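PtLCIB4 H88A mutant (Phaeodactylum tricornutum, PDB 5B5Z) probably acts as a zinc-dependent beta-type carbonic anhydrase, interconverting carbon dioxide and bicarbonate, and belongs to the LCIB family. Local coordinates at residues T93-M98 / R223-G228; A197-A202 / M206-V211; D61-P66 / V127-R132. All blocks are in the same frame, centred on the assembly; numbering follows the deposited sequence.

Contact 1: residues T93-M98 / R223-G228; sequences TGFGAM and RILDEG
The crossing of helices 91-99 and 205-228 is packed by F95 against I224, L225 and G228. The axes of the two segments approach to 10.0 Å and cross at -60°. One aromatic side chain carries the contact from the 93-98 side. Its CG lies anti to the backbone N (chi1 -177°), which sends the ring across to the other helix. Three groups meet it at different places. I224 uses its CG2 branch, 3.8 Å from F95 CB, and the two side chains lie alongside, pointing opposite ways. The L225 side chain runs roughly perpendicular to that of F95 and brings its CD2 to 3.3 Å from F95 CE1, a tight apolar approach. G228 O lies near the ring plane, at the edge, 3.2 Å from F95 CE2. G228 has no side chain to stand between its backbone and the ring. No hydrogen bond joins the two segments. Strand 238-247 adjoins the same cluster: F95 touches I238 and L225 touches V240. I224 packs on L92 of helix 91-99 and on L181 of the second subunit, while M98 touches L53 and A55 of strand 52-57.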
loop_
_atom_site.group_PDB
_atom_site.type_symbol
_atom_site.label_atom_id
_atom_site.label_comp_id
_atom_site.label_asym_id
_atom_site.label_seq_id
_atom_site.Cartn_x
_atom_site.Cartn_y
_atom_site.Cartn_z
ATOM N N THR A 93 12.919 7.181 0.832
ATOM C CA THR A 93 12.358 7.513 2.137
ATOM C C THR A 93 11.546 6.346 2.699
ATOM O O THR A 93 11.625 6.046 3.873
ATOM C CB THR A 93 11.486 8.778 2.079
ATOM O OG1 THR A 93 12.321 9.892 1.717
ATOM C CG2 THR A 93 10.819 9.050 3.447
ATOM N N GLY A 94 10.774 5.685 1.847
ATOM C CA GLY A 94 10.045 4.505 2.257
ATOM C C GLY A 94 10.980 3.399 2.713
ATOM O O GLY A 94 10.727 2.733 3.723
ATOM N N PHE A 95 12.071 3.192 1.980
ATOM C CA PHE A 95 13.032 2.177 2.383
ATOM C C PHE A 95 13.688 2.536 3.713
ATOM O O PHE A 95 13.866 1.681 4.584
ATOM C CB PHE A 95 14.112 1.997 1.318
ATOM C CG PHE A 95 15.089 0.907 1.641
ATOM C CD1 PHE A 95 14.744 -0.419 1.451
ATOM C CD2 PHE A 95 16.335 1.203 2.172
ATOM C CE1 PHE A 95 15.629 -1.427 1.770
ATOM C CE2 PHE A 95 17.223 0.191 2.488
ATOM C CZ PHE A 95 16.867 -1.118 2.287
ATOM N N GLY A 96 14.061 3.799 3.863
ATOM C CA GLY A 96 14.645 4.246 5.115
ATOM C C GLY A 96 13.695 4.107 6.293
ATOM O O GLY A 96 14.110 3.780 7.408
ATOM N N ALA A 97 12.414 4.376 6.054
ATOM C CA ALA A 97 11.401 4.230 7.093
ATOM C C ALA A 97 11.313 2.782 7.551
ATOM O O ALA A 97 11.239 2.472 8.741
ATOM C CB ALA A 97 10.050 4.704 6.576
ATOM N N MET A 98 11.314 1.891 6.578
ATOM C CA MET A 98 11.277 0.476 6.857
ATOM C C MET A 98 12.526 0.059 7.651
ATOM O O MET A 98 12.420 -0.626 8.666
ATOM C CB MET A 98 11.146 -0.288 5.528
ATOM C CG MET A 98 10.943 -1.762 5.668
ATOM S SD MET A 98 12.529 -2.544 5.977
ATOM C CE MET A 98 13.433 -2.118 4.484
ATOM N N ARG A 223 18.321 -0.455 -7.462
ATOM C CA ARG A 223 18.797 0.912 -7.266
ATOM C C ARG A 223 18.493 1.437 -5.857
ATOM O O ARG A 223 19.346 2.049 -5.214
ATOM C CB ARG A 223 18.189 1.850 -8.319
ATOM C CG ARG A 223 18.655 3.306 -8.175
ATOM C CD ARG A 223 18.224 4.153 -9.362
ATOM N NE ARG A 223 18.942 3.769 -10.575
ATOM C CZ ARG A 223 18.627 4.206 -11.789
ATOM N NH1 ARG A 223 17.599 5.032 -11.946
ATOM N NH2 ARG A 223 19.335 3.820 -12.841
ATOM N N ILE A 224 17.276 1.194 -5.371
ATOM C CA ILE A 224 16.903 1.651 -4.040
ATOM C C ILE A 224 17.763 0.990 -2.961
ATOM O O ILE A 224 18.197 1.655 -2.006
ATOM C CB ILE A 224 15.414 1.364 -3.765
ATOM C CG1 ILE A 224 14.545 2.272 -4.631
ATOM C CG2 ILE A 224 15.070 1.593 -2.285
ATOM C CD1 ILE A 224 13.071 1.860 -4.653
ATOM N N LEU A 225 18.004 -0.309 -3.111
ATOM C CA LEU A 225 18.792 -1.042 -2.124
ATOM C C LEU A 225 20.247 -0.568 -2.160
ATOM O O LEU A 225 20.885 -0.472 -1.121
ATOM C CB LEU A 225 18.719 -2.550 -2.361
ATOM C CG LEU A 225 17.334 -3.197 -2.286
ATOM C CD1 LEU A 225 17.420 -4.708 -2.464
ATOM C CD2 LEU A 225 16.675 -2.855 -0.982
ATOM N N ASP A 226 20.760 -0.266 -3.354
ATOM C CA ASP A 226 22.124 0.251 -3.481
ATOM C C ASP A 226 22.249 1.621 -2.809
ATOM O O ASP A 226 23.235 1.901 -2.118
ATOM C CB ASP A 226 22.544 0.333 -4.961
ATOM C CG ASP A 226 22.749 -1.044 -5.604
ATOM O OD1 ASP A 226 22.783 -2.064 -4.875
ATOM O OD2 ASP A 226 22.874 -1.112 -6.850
ATOM N N GLU A 227 21.240 2.471 -2.983
ATOM C CA GLU A 227 21.250 3.809 -2.378
ATOM C C GLU A 227 21.070 3.812 -0.868
ATOM O O GLU A 227 21.750 4.559 -0.166
ATOM C CB GLU A 227 20.151 4.684 -2.980
ATOM C CG GLU A 227 20.305 4.967 -4.442
ATOM C CD GLU A 227 21.324 6.047 -4.725
ATOM O OE1 GLU A 227 21.612 6.861 -3.813
ATOM O OE2 GLU A 227 21.821 6.077 -5.864
ATOM N N GLY A 228 20.136 3.000 -0.379
ATOM C CA GLY A 228 19.718 3.064 1.012
ATOM C C GLY A 228 20.372 2.018 1.887
ATOM O O GLY A 228 19.947 1.794 3.023
#

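Contact 2: residues A197-A202 / M206-V211; sequences ATLSEA and MVTLPV
L199 and T198 of helix 196-201 face L209 and T208 of helix 205-228 in an antiparallel helical hairpin. A short turn joins the two helices. The segment axes run 9.4 Å apart, with 161° between their directions. The two leucines cross at a slant. In L199 chi1 is -65° and chi2 174°, and together they bring the CD2 branch up against the second helix. That methyl rests 3.9 Å from L209 CA, against the backbone as well as the side chain. L209 has CG anti to the backbone N instead, and its CD1 lies 4.1 Å from L199 CD2.

T198 and T208 meet through methyls alone, CG2 to CG2 at 4.1 Å, also at a slant. T208 lies nearer the turn than L209 does, and A202 closes over it from the end of the first helix. The contact is mainly apolar, and no hydrogen bond crosses it. L199 also touches V205 and S212 on the second helix and T150 of helix 140-154. The L209 side chain lies about 9 Å from the zinc and is not one of its ligands.

The second helix is kinked at P210 and V211. The P210 nitrogen has no hydrogen to give, and V211 N makes only a weak bond, to T208 O. P210 O in turn accepts a hydrogen bond from S114 OG. At the turn, A202 CB sits 3.6 Å from T208 OG1, and that hydroxyl makes a weak hydrogen bond with D204 O.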
loop_
_atom_site.group_PDB
_atom_site.type_symbol
_atom_site.label_atom_id
_atom_site.label_comp_id
_atom_site.label_asym_id
_atom_site.label_seq_id
_atom_site.Cartn_x
_atom_site.Cartn_y
_atom_site.Cartn_z
ATOM N N ALA A 197 9.100 -2.000 -27.758
ATOM C CA ALA A 197 9.335 -2.909 -28.883
ATOM C C ALA A 197 8.989 -4.348 -28.500
ATOM O O ALA A 197 8.269 -5.034 -29.226
ATOM C CB ALA A 197 10.786 -2.815 -29.356
ATOM N N THR A 198 9.486 -4.785 -27.343
ATOM C CA THR A 198 9.225 -6.135 -26.850
ATOM C C THR A 198 7.731 -6.417 -26.770
ATOM O O THR A 198 7.253 -7.475 -27.186
ATOM C CB THR A 198 9.838 -6.355 -25.452
ATOM O OG1 THR A 198 11.251 -6.121 -25.502
ATOM C CG2 THR A 198 9.558 -7.772 -24.957
ATOM N N LEU A 199 6.996 -5.458 -26.223
ATOM C CA LEU A 199 5.566 -5.617 -26.025
ATOM C C LEU A 199 4.789 -5.619 -27.338
ATOM O O LEU A 199 3.836 -6.379 -27.505
ATOM C CB LEU A 199 5.046 -4.512 -25.113
ATOM C CG LEU A 199 5.583 -4.534 -23.685
ATOM C CD1 LEU A 199 5.103 -3.294 -22.948
ATOM C CD2 LEU A 199 5.178 -5.813 -22.950
ATOM N N SER A 200 5.199 -4.775 -28.276
ATOM C CA SER A 200 4.500 -4.721 -29.549
ATOM C C SER A 200 4.774 -5.976 -30.388
ATOM O O SER A 200 3.909 -6.407 -31.142
ATOM C CB SER A 200 4.875 -3.459 -30.318
ATOM O OG SER A 200 6.269 -3.241 -30.288
ATOM N N GLU A 201 5.946 -6.584 -30.214
ATOM C CA GLU A 201 6.318 -7.778 -30.982
ATOM C C GLU A 201 5.813 -9.080 -30.354
ATOM O O GLU A 201 5.848 -10.138 -30.982
ATOM C CB GLU A 201 7.837 -7.843 -31.140
ATOM C CG GLU A 201 8.393 -6.742 -32.036
ATOM C CD GLU A 201 9.899 -6.622 -31.952
ATOM O OE1 GLU A 201 10.527 -7.486 -31.300
ATOM O OE2 GLU A 201 10.455 -5.658 -32.522
ATOM N N ALA A 202 5.331 -8.999 -29.119
ATOM C CA ALA A 202 4.963 -10.194 -28.365
ATOM C C ALA A 202 3.841 -11.004 -29.002
ATOM O O ALA A 202 2.870 -10.447 -29.501
ATOM C CB ALA A 202 4.571 -9.802 -26.947
ATOM N N MET A 206 -0.179 -10.144 -23.177
ATOM C CA MET A 206 -0.671 -10.259 -21.802
ATOM C C MET A 206 0.183 -11.200 -20.966
ATOM O O MET A 206 0.204 -11.102 -19.733
ATOM C CB MET A 206 -2.128 -10.716 -21.788
ATOM C CG MET A 206 -3.090 -9.642 -22.291
ATOM S SD MET A 206 -2.993 -8.125 -21.310
ATOM C CE MET A 206 -2.181 -7.001 -22.410
ATOM N N VAL A 207 0.888 -12.120 -21.615
ATOM C CA VAL A 207 1.741 -13.044 -20.875
ATOM C C VAL A 207 3.164 -12.494 -20.820
ATOM O O VAL A 207 3.925 -12.818 -19.921
ATOM C CB VAL A 207 1.706 -14.478 -21.489
ATOM C CG1 VAL A 207 2.541 -14.571 -22.772
ATOM C CG2 VAL A 207 2.172 -15.512 -20.475
ATOM N N THR A 208 3.513 -11.629 -21.768
ATOM C CA THR A 208 4.828 -11.011 -21.785
ATOM C C THR A 208 4.904 -9.806 -20.836
ATOM O O THR A 208 5.933 -9.571 -20.195
ATOM C CB THR A 208 5.192 -10.585 -23.224
ATOM O OG1 THR A 208 5.268 -11.770 -24.019
ATOM C CG2 THR A 208 6.528 -9.859 -23.259
ATOM N N LEU A 209 3.803 -9.057 -20.752
ATOM C CA LEU A 209 3.766 -7.820 -19.968
ATOM C C LEU A 209 4.234 -7.972 -18.506
ATOM O O LEU A 209 5.069 -7.183 -18.085
ATOM C CB LEU A 209 2.356 -7.214 -20.014
ATOM C CG LEU A 209 2.119 -5.947 -19.182
ATOM C CD1 LEU A 209 3.038 -4.802 -19.553
ATOM C CD2 LEU A 209 0.653 -5.555 -19.321
ATOM N N PRO A 210 3.719 -8.972 -17.743
ATOM C CA PRO A 210 4.221 -9.074 -16.353
ATOM C C PRO A 210 5.713 -9.359 -16.250
ATOM O O PRO A 210 6.350 -9.012 -15.246
ATOM C CB PRO A 210 3.419 -10.240 -15.767
ATOM C CG PRO A 210 2.902 -11.006 -16.992
ATOM C CD PRO A 210 2.620 -9.924 -17.987
ATOM N N VAL A 211 6.289 -9.976 -17.275
ATOM C CA VAL A 211 7.717 -10.222 -17.238
ATOM C C VAL A 211 8.483 -8.921 -17.447
ATOM O O VAL A 211 9.451 -8.648 -16.744
ATOM C CB VAL A 211 8.137 -11.267 -18.284
ATOM C CG1 VAL A 211 9.637 -11.448 -18.259
ATOM C CG2 VAL A 211 7.453 -12.579 -18.004
#

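Contact 3: residues D61-P66 / V127-R132; sequences DEVTRP and VARRGR
With D61 CG anti to the backbone N (chi1 -164°) and R129 stretched out from CG to NE, the carboxylate and guanidinium point at each other. R129 grips D61 end-on with two nitrogens. R129 NH1 donates to D61 OD1 at 2.9 Å and R129 NH2 donates to D61 OD2 at 2.8 Å. Both bonds are nearly straight, and each uses the syn lone pair of its oxygen. The two planes lie 15° apart, which makes this a bidentate, almost coplanar salt bridge. D61 OD1 accepts a second bond, 3.1 Å from V63 N, which arrives from above the carboxylate plane and forms an Asx turn.

E62 joins the network with a longer salt bridge, OE1 to R129 NH1 at 3.5 Å, with its carboxylate turned 73° from the guanidinium. A water links E62 OE1 to R130 N. The other oxygen, E62 OE2, pairs with K77 of the second subunit. V63 CG1 rests 3.5 Å from R129 NH1.

R129 NE is held by G135 O, so the guanidinium is fixed from its own loop as well. The zinc ligands are C59, H115 and C139, and the D61 side chain lies about 4 Å from the metal and touches H115. The arrangement recalls the Asp-Arg pair beside the zinc of beta-carbonic anhydrases. R129 probably sets the position of the D61 carboxylate next to the metal.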
loop_
_atom_site.group_PDB
_atom_site.type_symbol
_atom_site.label_atom_id
_atom_site.label_comp_id
_atom_site.label_asym_id
_atom_site.label_seq_id
_atom_site.Cartn_x
_atom_site.Cartn_y
_atom_site.Cartn_z
ATOM N N ASP A 61 -3.787 -3.128 -6.344
ATOM C CA ASP A 61 -4.950 -3.984 -6.634
ATOM C C ASP A 61 -5.304 -4.943 -5.471
ATOM O O ASP A 61 -4.417 -5.578 -4.897
ATOM C CB ASP A 61 -4.634 -4.771 -7.915
ATOM C CG ASP A 61 -5.854 -5.412 -8.556
ATOM O OD1 ASP A 61 -6.807 -5.806 -7.837
ATOM O OD2 ASP A 61 -5.809 -5.583 -9.806
ATOM N N GLU A 62 -6.590 -5.042 -5.124
ATOM C CA GLU A 62 -7.027 -5.925 -4.033
ATOM C C GLU A 62 -6.625 -7.383 -4.253
ATOM O O GLU A 62 -6.443 -8.125 -3.298
ATOM C CB GLU A 62 -8.552 -5.854 -3.833
ATOM C CG GLU A 62 -9.386 -6.234 -5.058
ATOM C CD GLU A 62 -9.657 -7.730 -5.192
ATOM O OE1 GLU A 62 -10.177 -8.148 -6.254
ATOM O OE2 GLU A 62 -9.361 -8.491 -4.247
ATOM N N VAL A 63 -6.471 -7.803 -5.505
ATOM C CA VAL A 63 -6.160 -9.210 -5.763
ATOM C C VAL A 63 -4.761 -9.623 -5.303
ATOM O O VAL A 63 -4.454 -10.815 -5.251
ATOM C CB VAL A 63 -6.309 -9.584 -7.268
ATOM C CG1 VAL A 63 -7.730 -9.352 -7.722
ATOM C CG2 VAL A 63 -5.313 -8.817 -8.134
ATOM N N THR A 64 -3.912 -8.660 -4.947
ATOM C CA THR A 64 -2.564 -9.017 -4.536
ATOM C C THR A 64 -2.488 -9.272 -3.026
ATOM O O THR A 64 -1.497 -9.809 -2.534
ATOM C CB THR A 64 -1.533 -7.929 -4.944
ATOM O OG1 THR A 64 -1.790 -6.744 -4.196
ATOM C CG2 THR A 64 -1.625 -7.619 -6.441
ATOM N N ARG A 65 -3.547 -8.925 -2.291
ATOM C CA ARG A 65 -3.553 -9.087 -0.834
ATOM C C ARG A 65 -3.282 -10.507 -0.293
ATOM O O ARG A 65 -2.644 -10.629 0.751
ATOM C CB ARG A 65 -4.886 -8.593 -0.242
ATOM C CG ARG A 65 -5.243 -7.100 -0.499
ATOM C CD ARG A 65 -4.389 -6.090 0.256
ATOM N NE ARG A 65 -3.159 -5.779 -0.466
ATOM C CZ ARG A 65 -3.088 -4.918 -1.478
ATOM N NH1 ARG A 65 -1.924 -4.709 -2.083
ATOM N NH2 ARG A 65 -4.178 -4.263 -1.886
ATOM N N PRO A 66 -3.759 -11.579 -0.971
ATOM C CA PRO A 66 -3.501 -12.905 -0.377
ATOM C C PRO A 66 -2.029 -13.242 -0.140
ATOM O O PRO A 66 -1.699 -13.907 0.844
ATOM C CB PRO A 66 -4.102 -13.862 -1.411
ATOM C CG PRO A 66 -5.203 -13.072 -2.024
ATOM C CD PRO A 66 -4.647 -11.690 -2.146
ATOM N N VAL A 127 -8.932 -11.588 -14.748
ATOM C CA VAL A 127 -9.374 -12.589 -13.787
ATOM C C VAL A 127 -10.705 -12.142 -13.189
ATOM O O VAL A 127 -10.979 -10.948 -13.074
ATOM C CB VAL A 127 -8.313 -12.840 -12.683
ATOM C CG1 VAL A 127 -8.166 -11.619 -11.771
ATOM C CG2 VAL A 127 -8.650 -14.102 -11.892
ATOM N N ALA A 128 -11.557 -13.112 -12.882
ATOM C CA ALA A 128 -12.868 -12.810 -12.341
ATOM C C ALA A 128 -12.720 -12.099 -11.012
ATOM O O ALA A 128 -11.837 -12.431 -10.217
ATOM C CB ALA A 128 -13.695 -14.090 -12.183
ATOM N N ARG A 129 -13.571 -11.105 -10.791
ATOM C CA ARG A 129 -13.581 -10.348 -9.546
ATOM C C ARG A 129 -14.906 -10.523 -8.809
ATOM O O ARG A 129 -15.957 -10.639 -9.434
ATOM C CB ARG A 129 -13.318 -8.869 -9.825
ATOM C CG ARG A 129 -11.902 -8.586 -10.311
ATOM C CD ARG A 129 -11.657 -7.095 -10.478
ATOM N NE ARG A 129 -10.377 -6.840 -11.139
ATOM C CZ ARG A 129 -9.240 -6.584 -10.497
ATOM N NH1 ARG A 129 -9.227 -6.530 -9.178
ATOM N NH2 ARG A 129 -8.122 -6.374 -11.176
ATOM N N ARG A 130 -14.840 -10.538 -7.480
ATOM C CA ARG A 130 -16.008 -10.754 -6.637
ATOM C C ARG A 130 -17.163 -9.825 -7.016
ATOM O O ARG A 130 -16.978 -8.621 -7.188
ATOM C CB ARG A 130 -15.634 -10.568 -5.160
ATOM C CG ARG A 130 -16.817 -10.577 -4.205
ATOM C CD ARG A 130 -16.383 -10.499 -2.747
ATOM N NE ARG A 130 -15.595 -9.303 -2.433
ATOM C CZ ARG A 130 -16.118 -8.109 -2.176
ATOM N NH1 ARG A 130 -17.427 -7.936 -2.218
ATOM N NH2 ARG A 130 -15.330 -7.081 -1.885
ATOM N N GLY A 131 -18.350 -10.401 -7.181
ATOM C CA GLY A 131 -19.545 -9.620 -7.447
ATOM C C GLY A 131 -19.621 -8.968 -8.814
ATOM O O GLY A 131 -20.504 -8.145 -9.059
ATOM N N ARG A 132 -18.715 -9.337 -9.713
ATOM C CA ARG A 132 -18.692 -8.743 -11.045
ATOM C C ARG A 132 -18.859 -9.763 -12.150
ATOM O O ARG A 132 -18.279 -10.844 -12.102
ATOM C CB ARG A 132 -17.387 -7.991 -11.270
ATOM C CG ARG A 132 -17.281 -6.721 -10.468
ATOM C CD ARG A 132 -16.219 -5.834 -11.057
ATOM N NE ARG A 132 -16.670 -4.454 -11.045
ATOM C CZ ARG A 132 -16.996 -3.763 -12.127
ATOM N NH1 ARG A 132 -16.892 -4.311 -13.326
ATOM N NH2 ARG A 132 -17.400 -2.511 -12.001
HETATM O O HOH W 1 -12.018 -10.427 -6.442
#

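Contact 1 is fully buried, while contacts 2 and 3 are only partly so. Contacts 1 and 2 share helix 205-228: contact 2 uses its first turns and contact 1 its last, with centres 29 Å apart. Both are mainly apolar, and neither has a hydrogen bond between its segments. Contact 3 differs in kind. It joins a loop to the residues around the start of helix 65-75 through charged groups, close to the zinc. It lies on the opposite side of the chain's centre from contact 1, yet both reach the second subunit. No other chain touches the segments of contact 2. The nearest atoms of contacts 2 and 3 are about 10 Å apart.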